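Local coordinates for protein endo-beta-N-acetylglucosaminidase F1 (Bacteroides thetaiotaomicron VPI-5482, PDB 6TCV) that hydrolyses the chitobiose core of high-mannose N-glycans, probably cutting between its two N-acetylglucosamine units, as a gut bacterial endoglycosidase, at residues M365-C370 with G396-F401. The protein carries 2 engineered substitutions. Sequence-based numbering, arbitrary orientation.
Sequences MTKKQC and GGYGWF
Gly396 receives the ammonium group of Lys367 just before a Schellman motif at Gly397, and the chain then turns past a short 3-10 segment (367-369) into strand 400-404, part of what is probably the (beta/alpha)8 barrel expected of this glycosidase family. Lys367 is modelled in two conformers; in the one described, NZ lies in the carbonyl plane of Gly396 O at 2.7 Å, and the lysine chain is bent once, at CG-CD (chi3 -79°), which swings NZ onto Gly396 O. Gly397, with positive phi, carries the Schellman turn. Its carbonyl oxygen takes a weak bond from Lys368 NZ at 3.5 Å and a firmer one from a water that also accepts from that NZ. In the same conformer the Lys367 chain slants across one face of the Tyr398 ring, with CD 3.9 Å from the ring centroid and displaced toward CZ, a CH-pi contact. Cys370 O meets the same ring at its edge, in plane, and Cys370 CB packs 4.1 Å from CD1 of Tyr398. With alanine in place of Tyr398, the Lys367 chain is likely to lose its aromatic platform and its ammonium group to be set freer to swing. Gly399 N donates to Lys367 O at 3.0 Å, while Cys370 N reaches that oxygen from the opposite face of its carbonyl plane. A side chain at Gly399 would run into Lys368 O, so this close approach of the two backbones relies on a glycine. Trp400 begins the strand, which runs parallel to 371-376 and to 169-175; the Trp400 side chain also touches Ile350 and Tyr171. Cys370 O lies in plane at the indole edge and accepts two weak bonds, from Gly399 N and from Trp400 N, each 3.2 Å long.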
loop_
_atom_site.group_PDB
_atom_site.type_symbol
_atom_site.label_atom_id
_atom_site.label_comp_id
_atom_site.label_asym_id
_atom_site.label_seq_id
_atom_site.Cartn_x
_atom_site.Cartn_y
_atom_site.Cartn_z
ATOM N N MET A 365 4.275 -13.723 6.616
ATOM C CA MET A 365 4.997 -12.566 6.130
ATOM C C MET A 365 6.478 -12.736 6.444
ATOM O O MET A 365 6.882 -13.550 7.276
ATOM C CB MET A 365 4.565 -11.325 6.925
ATOM C CG MET A 365 3.109 -10.987 6.778
ATOM S SD MET A 365 2.519 -9.720 7.935
ATOM C CE MET A 365 3.328 -8.239 7.296
ATOM N N THR A 366 7.299 -12.003 5.711
ATOM C CA THR A 366 8.732 -11.881 5.957
ATOM C C THR A 366 9.066 -10.424 6.222
ATOM O O THR A 366 8.229 -9.532 6.095
ATOM C CB THR A 366 9.591 -12.448 4.823
ATOM O OG1 THR A 366 9.612 -11.511 3.749
ATOM C CG2 THR A 366 9.112 -13.862 4.392
ATOM N N LYS A 367 10.329 -10.152 6.528
ATOM C CA LYS A 367 10.772 -8.777 6.673
ATOM C C LYS A 367 10.686 -7.986 5.372
ATOM O O LYS A 367 10.783 -6.758 5.423
ATOM C CB LYS A 367 12.153 -8.724 7.318
ATOM C CG LYS A 367 12.083 -8.922 8.847
ATOM C CD LYS A 367 13.484 -9.003 9.445
ATOM C CE LYS A 367 14.074 -10.385 9.237
ATOM N NZ LYS A 367 15.471 -10.461 9.739
ATOM N N LYS A 368 10.497 -8.639 4.230
ATOM C CA LYS A 368 10.245 -7.882 3.003
ATOM C C LYS A 368 8.993 -7.030 3.088
ATOM O O LYS A 368 8.901 -6.024 2.351
ATOM C CB LYS A 368 10.202 -8.841 1.803
ATOM C CG LYS A 368 11.531 -9.494 1.474
ATOM C CD LYS A 368 12.543 -8.462 0.988
ATOM C CE LYS A 368 13.787 -9.128 0.436
ATOM N NZ LYS A 368 14.391 -9.954 1.519
ATOM N N GLN A 369 8.030 -7.372 3.942
ATOM C CA GLN A 369 6.821 -6.564 4.134
ATOM C C GLN A 369 6.989 -5.541 5.233
ATOM O O GLN A 369 6.005 -4.853 5.582
ATOM C CB GLN A 369 5.623 -7.457 4.429
ATOM C CG GLN A 369 5.126 -8.262 3.241
ATOM C CD GLN A 369 5.906 -9.537 3.023
ATOM O OE1 GLN A 369 5.926 -10.384 3.910
ATOM N NE2 GLN A 369 6.453 -9.719 1.834
ATOM N N CYS A 370 8.193 -5.377 5.771
ATOM C CA CYS A 370 8.425 -4.583 6.970
ATOM C C CYS A 370 9.403 -3.439 6.756
ATOM O O CYS A 370 10.351 -3.543 5.987
ATOM C CB CYS A 370 9.037 -5.459 8.079
ATOM S SG CYS A 370 7.975 -6.800 8.653
ATOM N N GLY A 396 19.478 -7.539 6.983
ATOM C CA GLY A 396 18.363 -8.053 7.760
ATOM C C GLY A 396 17.150 -8.466 6.959
ATOM O O GLY A 396 16.223 -9.054 7.516
ATOM N N GLY A 397 17.166 -8.218 5.656
ATOM C CA GLY A 397 16.068 -8.602 4.794
ATOM C C GLY A 397 14.862 -7.687 4.825
ATOM O O GLY A 397 13.783 -8.092 4.364
ATOM N N TYR A 398 15.009 -6.450 5.292
ATOM C CA TYR A 398 13.889 -5.517 5.315
ATOM C C TYR A 398 13.538 -5.009 3.927
ATOM O O TYR A 398 14.404 -4.751 3.093
ATOM C CB TYR A 398 14.226 -4.328 6.242
ATOM C CG TYR A 398 14.284 -4.741 7.694
ATOM C CD1 TYR A 398 13.119 -4.884 8.444
ATOM C CD2 TYR A 398 15.475 -5.069 8.328
ATOM C CE1 TYR A 398 13.139 -5.329 9.742
ATOM C CE2 TYR A 398 15.500 -5.553 9.638
ATOM C CZ TYR A 398 14.341 -5.680 10.337
ATOM O OH TYR A 398 14.379 -6.111 11.606
ATOM N N GLY A 399 12.235 -4.805 3.708
ATOM C CA GLY A 399 11.758 -4.345 2.419
ATOM C C GLY A 399 11.569 -2.846 2.289
ATOM O O GLY A 399 11.515 -2.333 1.156
ATOM N N TRP A 400 11.445 -2.114 3.401
ATOM C CA TRP A 400 10.958 -0.724 3.385
ATOM C C TRP A 400 11.757 0.159 4.322
ATOM O O TRP A 400 12.216 -0.288 5.388
ATOM C CB TRP A 400 9.436 -0.681 3.784
ATOM C CG TRP A 400 8.606 -1.432 2.799
ATOM C CD1 TRP A 400 8.334 -2.759 2.768
ATOM C CD2 TRP A 400 7.987 -0.887 1.611
ATOM N NE1 TRP A 400 7.626 -3.091 1.626
ATOM C CE2 TRP A 400 7.404 -1.941 0.915
ATOM C CE3 TRP A 400 7.878 0.410 1.092
ATOM C CZ2 TRP A 400 6.741 -1.769 -0.290
ATOM C CZ3 TRP A 400 7.200 0.572 -0.096
ATOM C CH2 TRP A 400 6.650 -0.480 -0.754
ATOM N N PHE A 401 11.829 1.429 3.965
ATOM C CA PHE A 401 12.191 2.491 4.884
ATOM C C PHE A 401 11.051 3.500 4.911
ATOM O O PHE A 401 10.483 3.816 3.859
ATOM C CB PHE A 401 13.551 3.176 4.514
ATOM C CG PHE A 401 13.649 3.627 3.093
ATOM C CD1 PHE A 401 14.084 2.770 2.099
ATOM C CD2 PHE A 401 13.331 4.931 2.736
ATOM C CE1 PHE A 401 14.141 3.187 0.787
ATOM C CE2 PHE A 401 13.423 5.355 1.423
ATOM C CZ PHE A 401 13.815 4.487 0.446
HETATM O O HOH W 1 13.280 -10.813 4.306
#